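Local coordinates for protein phycocyanobilin lyase subunit alpha (PDB 5N3U) that forms a lyase with its beta partner, CpcF, and is probably required for attaching the bilin chromophore to the phycocyanin alpha chain CpcA, at residues A[237-248]-A[265-276]; A[13-23]-A[33-41]. All blocks are in the same frame, centred on the assembly; numbering follows the deposited sequence.

Contact 1 of 2, residues A[237-248]-A[265-276]; sequences NSFKLIALKGLL and AIRVMNLMDSLL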
loop_
_atom_site.group_PDB
_atom_site.type_symbol
_atom_site.label_atom_id
_atom_site.label_comp_id
_atom_site.label_asym_id
_atom_site.label_seq_id
_atom_site.Cartn_x
_atom_site.Cartn_y
_atom_site.Cartn_z
ATOM N N ASN A 237 14.242 4.578 -1.651
ATOM C CA ASN A 237 14.388 5.812 -2.428
ATOM C C ASN A 237 13.568 6.927 -1.999
ATOM O O ASN A 237 13.978 8.063 -2.083
ATOM C CB ASN A 237 14.119 5.502 -3.904
ATOM C CG ASN A 237 15.194 4.638 -4.496
ATOM O OD1 ASN A 237 16.279 4.539 -3.963
ATOM N ND2 ASN A 237 14.898 4.029 -5.606
ATOM N N SER A 238 12.339 6.645 -1.550
ATOM C CA SER A 238 11.540 7.680 -1.024
ATOM C C SER A 238 12.199 8.549 0.012
ATOM O O SER A 238 12.020 9.758 0.018
ATOM C CB SER A 238 10.241 7.103 -0.446
ATOM O OG SER A 238 9.382 6.826 -1.526
ATOM N N PHE A 239 12.859 7.939 0.965
ATOM C CA PHE A 239 13.574 8.728 1.983
ATOM C C PHE A 239 14.800 9.435 1.365
ATOM O O PHE A 239 15.121 10.561 1.725
ATOM C CB PHE A 239 14.063 7.822 3.068
ATOM C CG PHE A 239 12.964 7.293 3.894
ATOM C CD1 PHE A 239 12.372 8.114 4.856
ATOM C CD2 PHE A 239 12.481 5.989 3.678
ATOM C CE1 PHE A 239 11.274 7.611 5.646
ATOM C CE2 PHE A 239 11.406 5.483 4.442
ATOM C CZ PHE A 239 10.791 6.309 5.396
ATOM N N LYS A 240 15.485 8.751 0.474
ATOM C CA LYS A 240 16.601 9.417 -0.220
ATOM C C LYS A 240 16.171 10.651 -0.944
ATOM O O LYS A 240 16.831 11.702 -0.872
ATOM C CB LYS A 240 17.313 8.473 -1.150
ATOM C CG LYS A 240 17.932 7.302 -0.442
ATOM C CD LYS A 240 18.723 6.532 -1.463
ATOM C CE LYS A 240 19.111 5.219 -0.984
ATOM N NZ LYS A 240 20.246 4.671 -1.783
ATOM N N LEU A 241 15.031 10.585 -1.638
ATOM C CA LEU A 241 14.580 11.729 -2.386
ATOM C C LEU A 241 14.158 12.853 -1.535
ATOM O O LEU A 241 14.336 14.061 -1.914
ATOM C CB LEU A 241 13.405 11.313 -3.341
ATOM C CG LEU A 241 13.809 10.435 -4.509
ATOM C CD1 LEU A 241 12.545 9.794 -5.067
ATOM C CD2 LEU A 241 14.471 11.374 -5.545
ATOM N N ILE A 242 13.570 12.536 -0.389
ATOM C CA ILE A 242 13.195 13.638 0.529
ATOM C C ILE A 242 14.435 14.333 1.083
ATOM O O ILE A 242 14.445 15.528 1.215
ATOM C CB ILE A 242 12.364 13.122 1.742
ATOM C CG1 ILE A 242 11.023 12.650 1.287
ATOM C CG2 ILE A 242 12.172 14.219 2.787
ATOM C CD1 ILE A 242 10.220 13.769 0.684
ATOM N N ALA A 243 15.448 13.557 1.405
ATOM C CA ALA A 243 16.705 14.139 1.897
ATOM C C ALA A 243 17.343 15.015 0.834
ATOM O O ALA A 243 17.620 16.201 1.073
ATOM C CB ALA A 243 17.601 13.022 2.302
ATOM N N LEU A 244 17.427 14.498 -0.396
ATOM C CA LEU A 244 17.989 15.280 -1.523
ATOM C C LEU A 244 17.211 16.492 -1.826
ATOM O O LEU A 244 17.738 17.560 -2.070
ATOM C CB LEU A 244 18.251 14.393 -2.768
ATOM C CG LEU A 244 19.274 13.307 -2.535
ATOM C CD1 LEU A 244 19.361 12.206 -3.618
ATOM C CD2 LEU A 244 20.665 13.977 -2.380
ATOM N N LYS A 245 15.908 16.393 -1.722
ATOM C CA LYS A 245 15.102 17.549 -1.935
ATOM C C LYS A 245 15.444 18.660 -0.954
ATOM O O LYS A 245 15.374 19.830 -1.302
ATOM C CB LYS A 245 13.645 17.169 -1.648
ATOM C CG LYS A 245 12.701 18.295 -1.684
ATOM C CD LYS A 245 11.354 17.783 -1.226
ATOM C CE LYS A 245 10.254 18.703 -1.636
ATOM N NZ LYS A 245 10.124 19.753 -0.624
ATOM N N GLY A 246 15.699 18.304 0.293
ATOM C CA GLY A 246 16.030 19.344 1.295
ATOM C C GLY A 246 17.393 19.941 0.976
ATOM O O GLY A 246 17.627 21.128 1.059
ATOM N N LEU A 247 18.296 19.132 0.537
ATOM C CA LEU A 247 19.580 19.668 0.098
ATOM C C LEU A 247 19.420 20.646 -1.080
ATOM O O LEU A 247 19.993 21.744 -1.101
ATOM C CB LEU A 247 20.508 18.535 -0.261
ATOM C CG LEU A 247 21.447 18.063 0.798
ATOM C CD1 LEU A 247 20.738 17.410 1.962
ATOM C CD2 LEU A 247 22.424 17.052 0.236
ATOM N N LEU A 248 18.559 20.289 -2.008
ATOM C CA LEU A 248 18.315 21.065 -3.175
ATOM C C LEU A 248 17.708 22.369 -2.819
ATOM O O LEU A 248 18.124 23.427 -3.283
ATOM C CB LEU A 248 17.374 20.266 -4.147
ATOM C CG LEU A 248 16.971 20.991 -5.427
ATOM C CD1 LEU A 248 18.231 21.515 -6.112
ATOM C CD2 LEU A 248 16.215 20.035 -6.351
ATOM N N ALA A 265 23.282 22.554 -7.151
ATOM C CA ALA A 265 21.921 22.145 -7.382
ATOM C C ALA A 265 21.844 21.065 -8.458
ATOM O O ALA A 265 21.204 20.039 -8.272
ATOM C CB ALA A 265 21.116 23.332 -7.784
ATOM N N ILE A 266 22.545 21.260 -9.576
ATOM C CA ILE A 266 22.568 20.270 -10.610
ATOM C C ILE A 266 23.096 18.989 -10.106
ATOM O O ILE A 266 22.577 17.920 -10.436
ATOM C CB ILE A 266 23.453 20.719 -11.821
ATOM C CG1 ILE A 266 22.718 21.815 -12.568
ATOM C CG2 ILE A 266 23.703 19.607 -12.803
ATOM C CD1 ILE A 266 23.623 22.750 -13.390
ATOM N N ARG A 267 24.171 19.052 -9.355
ATOM C CA ARG A 267 24.756 17.839 -8.784
ATOM C C ARG A 267 23.705 17.025 -7.957
ATOM O O ARG A 267 23.637 15.799 -8.049
ATOM C CB ARG A 267 25.878 18.266 -7.838
ATOM C CG ARG A 267 26.487 17.187 -6.957
ATOM C CD ARG A 267 27.192 17.948 -5.829
ATOM N NE ARG A 267 27.769 17.091 -4.807
ATOM C CZ ARG A 267 28.258 17.566 -3.657
ATOM N NH1 ARG A 267 28.246 18.875 -3.399
ATOM N NH2 ARG A 267 28.705 16.726 -2.744
ATOM N N VAL A 268 22.971 17.733 -7.143
ATOM C CA VAL A 268 21.914 17.105 -6.315
ATOM C C VAL A 268 20.776 16.528 -7.245
ATOM O O VAL A 268 20.375 15.411 -7.048
ATOM C CB VAL A 268 21.356 18.143 -5.345
ATOM C CG1 VAL A 268 20.103 17.630 -4.615
ATOM C CG2 VAL A 268 22.441 18.555 -4.334
ATOM N N MET A 269 20.349 17.288 -8.262
ATOM C CA MET A 269 19.292 16.831 -9.195
ATOM C C MET A 269 19.693 15.612 -9.937
ATOM O O MET A 269 18.890 14.711 -10.124
ATOM C CB MET A 269 18.861 17.934 -10.128
ATOM C CG MET A 269 18.065 18.945 -9.434
ATOM S SD MET A 269 17.200 20.265 -10.266
ATOM C CE MET A 269 18.600 21.305 -10.736
ATOM N N ASN A 270 20.963 15.523 -10.309
ATOM C CA ASN A 270 21.460 14.374 -11.000
ATOM C C ASN A 270 21.414 13.147 -10.134
ATOM O O ASN A 270 21.195 11.994 -10.610
ATOM C CB ASN A 270 22.912 14.591 -11.505
ATOM C CG ASN A 270 23.010 15.649 -12.648
ATOM O OD1 ASN A 270 22.068 15.908 -13.357
ATOM N ND2 ASN A 270 24.186 16.229 -12.825
ATOM N N LEU A 271 21.666 13.338 -8.835
ATOM C CA LEU A 271 21.553 12.190 -7.934
ATOM C C LEU A 271 20.022 11.786 -7.796
ATOM O O LEU A 271 19.712 10.627 -7.759
ATOM C CB LEU A 271 22.120 12.518 -6.572
ATOM C CG LEU A 271 23.629 12.733 -6.567
ATOM C CD1 LEU A 271 24.041 13.418 -5.261
ATOM C CD2 LEU A 271 24.332 11.406 -6.782
ATOM N N MET A 272 19.180 12.772 -7.739
ATOM C CA MET A 272 17.737 12.511 -7.544
ATOM C C MET A 272 17.221 11.725 -8.745
ATOM O O MET A 272 16.625 10.643 -8.589
ATOM C CB MET A 272 16.964 13.812 -7.372
ATOM C CG MET A 272 17.270 14.551 -6.060
ATOM S SD MET A 272 16.506 16.110 -5.866
ATOM C CE MET A 272 14.835 15.570 -5.521
ATOM N N ASP A 273 17.619 12.194 -9.946
ATOM C CA ASP A 273 17.304 11.493 -11.223
ATOM C C ASP A 273 17.653 10.030 -11.172
ATOM O O ASP A 273 16.893 9.205 -11.713
ATOM C CB ASP A 273 17.921 12.148 -12.475
ATOM C CG ASP A 273 17.323 13.521 -12.800
ATOM O OD1 ASP A 273 16.539 14.167 -12.043
ATOM O OD2 ASP A 273 17.599 14.017 -13.924
ATOM N N SER A 274 18.766 9.653 -10.545
ATOM C CA SER A 274 19.166 8.268 -10.554
ATOM C C SER A 274 18.382 7.378 -9.574
ATOM O O SER A 274 18.556 6.219 -9.582
ATOM C CB SER A 274 20.668 8.158 -10.217
ATOM O OG SER A 274 20.960 8.562 -8.878
ATOM N N LEU A 275 17.571 7.934 -8.699
ATOM C CA LEU A 275 16.820 7.159 -7.691
ATOM C C LEU A 275 15.341 6.986 -8.106
ATOM O O LEU A 275 14.458 6.730 -7.264
ATOM C CB LEU A 275 16.890 7.945 -6.413
ATOM C CG LEU A 275 18.300 8.131 -5.888
ATOM C CD1 LEU A 275 18.335 9.016 -4.669
ATOM C CD2 LEU A 275 18.873 6.765 -5.560
ATOM N N LEU A 276 15.073 7.181 -9.384
ATOM C CA LEU A 276 13.718 6.965 -9.969
ATOM C C LEU A 276 13.752 5.637 -10.842
ATOM O O LEU A 276 13.174 4.604 -10.373
ATOM C CB LEU A 276 13.265 8.170 -10.794
ATOM C CG LEU A 276 13.575 9.608 -10.372
ATOM C CD1 LEU A 276 13.372 10.587 -11.531
ATOM C CD2 LEU A 276 12.657 10.024 -9.280
#

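Contact 2 of 2, residues A[13-23]-A[33-41]; sequences NGPQLTPELAI and LRYYAAWWL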
loop_
_atom_site.group_PDB
_atom_site.type_symbol
_atom_site.label_atom_id
_atom_site.label_comp_id
_atom_site.label_asym_id
_atom_site.label_seq_id
_atom_site.Cartn_x
_atom_site.Cartn_y
_atom_site.Cartn_z
ATOM N N ASN A 13 -10.615 2.017 3.944
ATOM C CA ASN A 13 -10.094 1.479 5.263
ATOM C C ASN A 13 -11.034 1.858 6.399
ATOM O O ASN A 13 -10.632 1.868 7.604
ATOM C CB ASN A 13 -8.626 1.901 5.609
ATOM C CG ASN A 13 -8.510 3.288 6.316
ATOM O OD1 ASN A 13 -9.258 4.202 6.041
ATOM N ND2 ASN A 13 -7.549 3.437 7.166
ATOM N N GLY A 14 -12.270 2.223 6.036
ATOM C CA GLY A 14 -13.121 2.885 7.029
ATOM C C GLY A 14 -14.320 3.572 6.447
ATOM O O GLY A 14 -14.491 3.527 5.253
ATOM N N PRO A 15 -15.172 4.169 7.310
ATOM C CA PRO A 15 -16.325 4.924 6.768
ATOM C C PRO A 15 -15.853 5.904 5.671
ATOM O O PRO A 15 -14.714 6.398 5.700
ATOM C CB PRO A 15 -16.951 5.619 8.015
ATOM C CG PRO A 15 -16.021 5.386 9.161
ATOM C CD PRO A 15 -15.147 4.194 8.790
ATOM N N GLN A 16 -16.673 6.078 4.652
ATOM C CA GLN A 16 -16.305 6.954 3.553
ATOM C C GLN A 16 -16.701 8.373 4.030
ATOM O O GLN A 16 -17.840 8.605 4.433
ATOM C CB GLN A 16 -16.983 6.564 2.240
ATOM C CG GLN A 16 -16.047 6.818 1.037
ATOM C CD GLN A 16 -15.149 5.613 0.697
ATOM O OE1 GLN A 16 -15.655 4.595 0.261
ATOM N NE2 GLN A 16 -13.826 5.730 0.886
ATOM N N LEU A 17 -15.716 9.265 4.084
ATOM C CA LEU A 17 -15.876 10.563 4.679
ATOM C C LEU A 17 -15.613 11.626 3.678
ATOM O O LEU A 17 -14.980 11.403 2.657
ATOM C CB LEU A 17 -14.914 10.744 5.849
ATOM C CG LEU A 17 -15.095 9.795 7.045
ATOM C CD1 LEU A 17 -14.031 10.101 8.059
ATOM C CD2 LEU A 17 -16.473 9.850 7.691
ATOM N N THR A 18 -16.121 12.812 4.012
ATOM C CA THR A 18 -15.784 14.050 3.346
ATOM C C THR A 18 -15.258 14.950 4.491
ATOM O O THR A 18 -15.536 14.686 5.688
ATOM C CB THR A 18 -17.077 14.675 2.721
ATOM O OG1 THR A 18 -17.984 14.998 3.779
ATOM C CG2 THR A 18 -17.828 13.696 1.793
ATOM N N PRO A 19 -14.648 16.080 4.139
ATOM C CA PRO A 19 -14.270 17.049 5.177
ATOM C C PRO A 19 -15.383 17.430 6.125
ATOM O O PRO A 19 -15.239 17.387 7.352
ATOM C CB PRO A 19 -13.859 18.257 4.347
ATOM C CG PRO A 19 -13.267 17.644 3.094
ATOM C CD PRO A 19 -14.232 16.532 2.784
ATOM N N GLU A 20 -16.561 17.708 5.577
ATOM C CA GLU A 20 -17.689 18.165 6.388
ATOM C C GLU A 20 -18.088 17.063 7.289
ATOM O O GLU A 20 -18.380 17.257 8.474
ATOM C CB GLU A 20 -18.909 18.646 5.511
ATOM C CG GLU A 20 -18.474 19.423 4.241
ATOM C CD GLU A 20 -17.799 18.527 3.164
ATOM O OE1 GLU A 20 -18.378 17.478 2.817
ATOM O OE2 GLU A 20 -16.705 18.835 2.661
ATOM N N LEU A 21 -18.100 15.858 6.746
ATOM C CA LEU A 21 -18.553 14.730 7.563
ATOM C C LEU A 21 -17.516 14.340 8.624
ATOM O O LEU A 21 -17.852 14.075 9.764
ATOM C CB LEU A 21 -18.848 13.562 6.651
ATOM C CG LEU A 21 -19.650 12.414 7.205
ATOM C CD1 LEU A 21 -20.810 12.801 8.118
ATOM C CD2 LEU A 21 -20.081 11.629 5.962
ATOM N N ALA A 22 -16.254 14.410 8.239
ATOM C CA ALA A 22 -15.177 14.174 9.233
ATOM C C ALA A 22 -15.261 15.184 10.335
ATOM O O ALA A 22 -15.164 14.853 11.481
ATOM C CB ALA A 22 -13.829 14.348 8.560
ATOM N N ILE A 23 -15.449 16.443 9.962
ATOM C CA ILE A 23 -15.554 17.483 10.989
ATOM C C ILE A 23 -16.689 17.232 11.872
ATOM O O ILE A 23 -16.497 17.260 13.092
ATOM C CB ILE A 23 -15.624 18.896 10.433
ATOM C CG1 ILE A 23 -14.302 19.260 9.755
ATOM C CG2 ILE A 23 -15.850 19.883 11.555
ATOM C CD1 ILE A 23 -14.395 20.345 8.731
ATOM N N LEU A 33 -15.269 6.667 16.058
ATOM C CA LEU A 33 -15.521 7.460 14.914
ATOM C C LEU A 33 -14.876 8.836 15.062
ATOM O O LEU A 33 -14.299 9.349 14.086
ATOM C CB LEU A 33 -17.031 7.554 14.682
ATOM C CG LEU A 33 -17.477 8.264 13.401
ATOM C CD1 LEU A 33 -16.965 7.593 12.140
ATOM C CD2 LEU A 33 -19.015 8.373 13.314
ATOM N N ARG A 34 -14.949 9.433 16.249
ATOM C CA ARG A 34 -14.184 10.672 16.466
ATOM C C ARG A 34 -12.664 10.423 16.201
ATOM O O ARG A 34 -11.988 11.244 15.594
ATOM C CB ARG A 34 -14.255 11.097 17.936
ATOM C CG ARG A 34 -15.638 11.390 18.423
ATOM C CD ARG A 34 -15.504 11.876 19.858
ATOM N NE ARG A 34 -16.783 12.418 20.286
ATOM C CZ ARG A 34 -16.974 13.158 21.379
ATOM N NH1 ARG A 34 -15.960 13.494 22.190
ATOM N NH2 ARG A 34 -18.215 13.580 21.640
ATOM N N TYR A 35 -12.148 9.336 16.766
ATOM C CA TYR A 35 -10.710 8.996 16.644
ATOM C C TYR A 35 -10.337 8.861 15.177
ATOM O O TYR A 35 -9.356 9.379 14.741
ATOM C CB TYR A 35 -10.447 7.725 17.453
ATOM C CG TYR A 35 -9.048 7.227 17.504
ATOM C CD1 TYR A 35 -8.167 7.706 18.466
ATOM C CD2 TYR A 35 -8.569 6.259 16.599
ATOM C CE1 TYR A 35 -6.859 7.254 18.533
ATOM C CE2 TYR A 35 -7.243 5.758 16.694
ATOM C CZ TYR A 35 -6.422 6.253 17.653
ATOM O OH TYR A 35 -5.111 5.871 17.768
ATOM N N TYR A 36 -11.146 8.152 14.417
ATOM C CA TYR A 36 -10.892 7.902 13.035
ATOM C C TYR A 36 -10.953 9.200 12.270
ATOM O O TYR A 36 -10.090 9.526 11.452
ATOM C CB TYR A 36 -11.893 6.858 12.507
ATOM C CG TYR A 36 -11.594 6.546 11.072
ATOM C CD1 TYR A 36 -12.145 7.292 10.083
ATOM C CD2 TYR A 36 -10.715 5.523 10.734
ATOM C CE1 TYR A 36 -11.876 7.074 8.786
ATOM C CE2 TYR A 36 -10.414 5.255 9.413
ATOM C CZ TYR A 36 -11.026 6.040 8.450
ATOM O OH TYR A 36 -10.772 5.847 7.178
ATOM N N ALA A 37 -11.938 10.013 12.588
ATOM C CA ALA A 37 -12.096 11.263 11.857
ATOM C C ALA A 37 -10.951 12.225 12.038
ATOM O O ALA A 37 -10.533 12.856 11.117
ATOM C CB ALA A 37 -13.411 11.928 12.280
ATOM N N ALA A 38 -10.460 12.386 13.235
ATOM C CA ALA A 38 -9.244 13.131 13.476
ATOM C C ALA A 38 -8.045 12.606 12.717
ATOM O O ALA A 38 -7.353 13.422 12.089
ATOM C CB ALA A 38 -8.905 13.145 14.946
ATOM N N TRP A 39 -7.808 11.272 12.681
ATOM C CA TRP A 39 -6.770 10.745 11.790
ATOM C C TRP A 39 -7.021 11.094 10.330
ATOM O O TRP A 39 -6.139 11.532 9.615
ATOM C CB TRP A 39 -6.688 9.169 11.990
ATOM C CG TRP A 39 -5.828 8.531 10.999
ATOM C CD1 TRP A 39 -4.501 8.327 11.090
ATOM C CD2 TRP A 39 -6.224 7.989 9.769
ATOM N NE1 TRP A 39 -4.035 7.805 9.960
ATOM C CE2 TRP A 39 -5.049 7.560 9.119
ATOM C CE3 TRP A 39 -7.440 7.883 9.121
ATOM C CZ2 TRP A 39 -5.051 6.962 7.867
ATOM C CZ3 TRP A 39 -7.459 7.286 7.844
ATOM C CH2 TRP A 39 -6.257 6.856 7.227
ATOM N N TRP A 40 -8.281 10.940 9.869
ATOM C CA TRP A 40 -8.603 11.198 8.487
ATOM C C TRP A 40 -8.312 12.633 8.076
ATOM O O TRP A 40 -7.793 12.906 6.972
ATOM C CB TRP A 40 -10.045 10.842 8.230
ATOM C CG TRP A 40 -10.490 10.802 6.822
ATOM C CD1 TRP A 40 -10.620 9.720 6.008
ATOM C CD2 TRP A 40 -11.024 11.910 6.083
ATOM N NE1 TRP A 40 -11.127 10.094 4.764
ATOM C CE2 TRP A 40 -11.358 11.442 4.790
ATOM C CE3 TRP A 40 -11.188 13.257 6.372
ATOM C CZ2 TRP A 40 -11.898 12.280 3.800
ATOM C CZ3 TRP A 40 -11.709 14.111 5.359
ATOM C CH2 TRP A 40 -12.068 13.596 4.099
ATOM N N LEU A 41 -8.641 13.559 8.944
ATOM C CA LEU A 41 -8.431 14.992 8.611
ATOM C C LEU A 41 -6.956 15.308 8.409
ATOM O O LEU A 41 -6.620 16.043 7.529
ATOM C CB LEU A 41 -9.015 15.850 9.708
ATOM C CG LEU A 41 -10.553 15.911 9.783
ATOM C CD1 LEU A 41 -11.012 16.546 11.057
ATOM C CD2 LEU A 41 -11.064 16.648 8.574
#

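Contact 1 of 2, residues A[237-248]-A[265-276]
Met272 and Leu248 meet through different choices of the first torsion. In Met272, CG lies opposite the carbonyl carbon and beside the backbone N (chi1 -69°), and a bend at the CG-SD bond lays CE on the backbone of the facing helix, 3.9 Å from Leu241 O. Leu248 instead turns CG away from its own N (chi1 178°), and its two methyls part company: CD1 stops 3.8 Å from Ala265 CB, while CD2 touches both Met269 CG and Met272 SD. With Val268 touching its CB, Leu248 is a knob in a hole of four residues.

Leu244 and Met272 run past one another in opposite directions, pressed so closely that Met272 CG is 3.4 Å from Leu244 CB, tighter than usual for two carbons. Beside them Val268 CG1 rests on the backbone, 3.5 Å from Leu244 O. Farther along, Leu275 crosses Leu244 and Lys240 at roughly right angles; its CD1 is 3.5 Å from Leu244 CD1 and also reaches Lys240 CB. Asn237 flanks this end with ND2 3.2 Å from Leu275 O, but the angle is too poor for a hydrogen bond, so the contact is held by apolar packing. An alanine in place of Met272 would probably open a gap beside Leu244 CB and leave Leu248 CD2 without its sulfur neighbour.

The axes of 237-248 and 265-273 pass 9.4 Å apart at 166°, an antiparallel pair, and a type I turn from Asp273 to Leu276 ends the chain. Helix 227-232 touches the pair through Ile230 on Leu244 and Ala227 on Leu247 and Leu271. On another side a phycocyanobilin lyase beta chain packs its Tyr155 on Met272, and its Arg193 forms a salt bridge with Asp273.

Contact 2 of 2, residues A[13-23]-A[33-41]
Leu17 lies over the indole of Trp40, the two side chains sliding past each other in opposite directions. Leu17 CB sits above the centre of the ring system, 3.8 Å from Trp40 CE2, and CD1 makes a CH-pi contact with the five-membered ring, 4.0 Å from its centroid and 17° off the normal. That same methyl meets Tyr36 at its edge, near the ring plane, so one leucine branch bridges a face and an edge. Trp40 turns CG away from its backbone N, which swings the indole out toward the 13-23 segment; its benzo end reaches the backbone at Thr18 and Pro19, with CH2 3.5 Å from Thr18 C.

Tyr36 takes the same first torsion and points its hydroxyl at Asn13. Its OH donates to Asn13 OD1 in a short bond of 2.5 Å, and the donor stands 30° out of the carbonyl plane, the amide and ring being obliquely turned. Pro15 CD lies over one face of the tyrosine, while Pro15 CG lies 3.8 Å from Leu33 CD1. The amide ND2 of Asn13 approaches Trp39 CH2 and makes a weak hydrogen bond to Asp105 O of a phycocyanobilin lyase beta chain.

Beyond Trp40 the backbones close in at small residues. Ala22 CB packs against both Trp40 CE3 and Leu41 CD2, 3.6 Å from the latter, and Ala37 CB packs on Ala22 O. Thr18 is the N-cap of helix 19-25: its OG1 accepts from Leu21 N and donates to Glu20 OE1.

Helices 19-23 and 33-41 run in broadly opposite directions, inclined at 138°, the alpha-alpha packing common in HEAT-like proteins; the 33-41 segment falls within the PBS lyase HEAT-like repeat.

The two contacts lie toward opposite ends of the sequence and share no helix. Contact 2 comes first, bringing helix 19-25 with its preceding loop against helix 31-43; contact 1 joins helices 237-250 and 263-273 and runs to the last residue. Their centres are 34 Å apart and their nearest atoms about 16 Å, with no touch between them. Helices 49-58 to 227-232 come between them along the chain, in an all-helical protein with several HEAT-repeat ranges. Each also meets a phycocyanobilin lyase beta chain, contact 1 with more residues, consistent with both terminal helix pairs taking part in the CpcE-CpcF association.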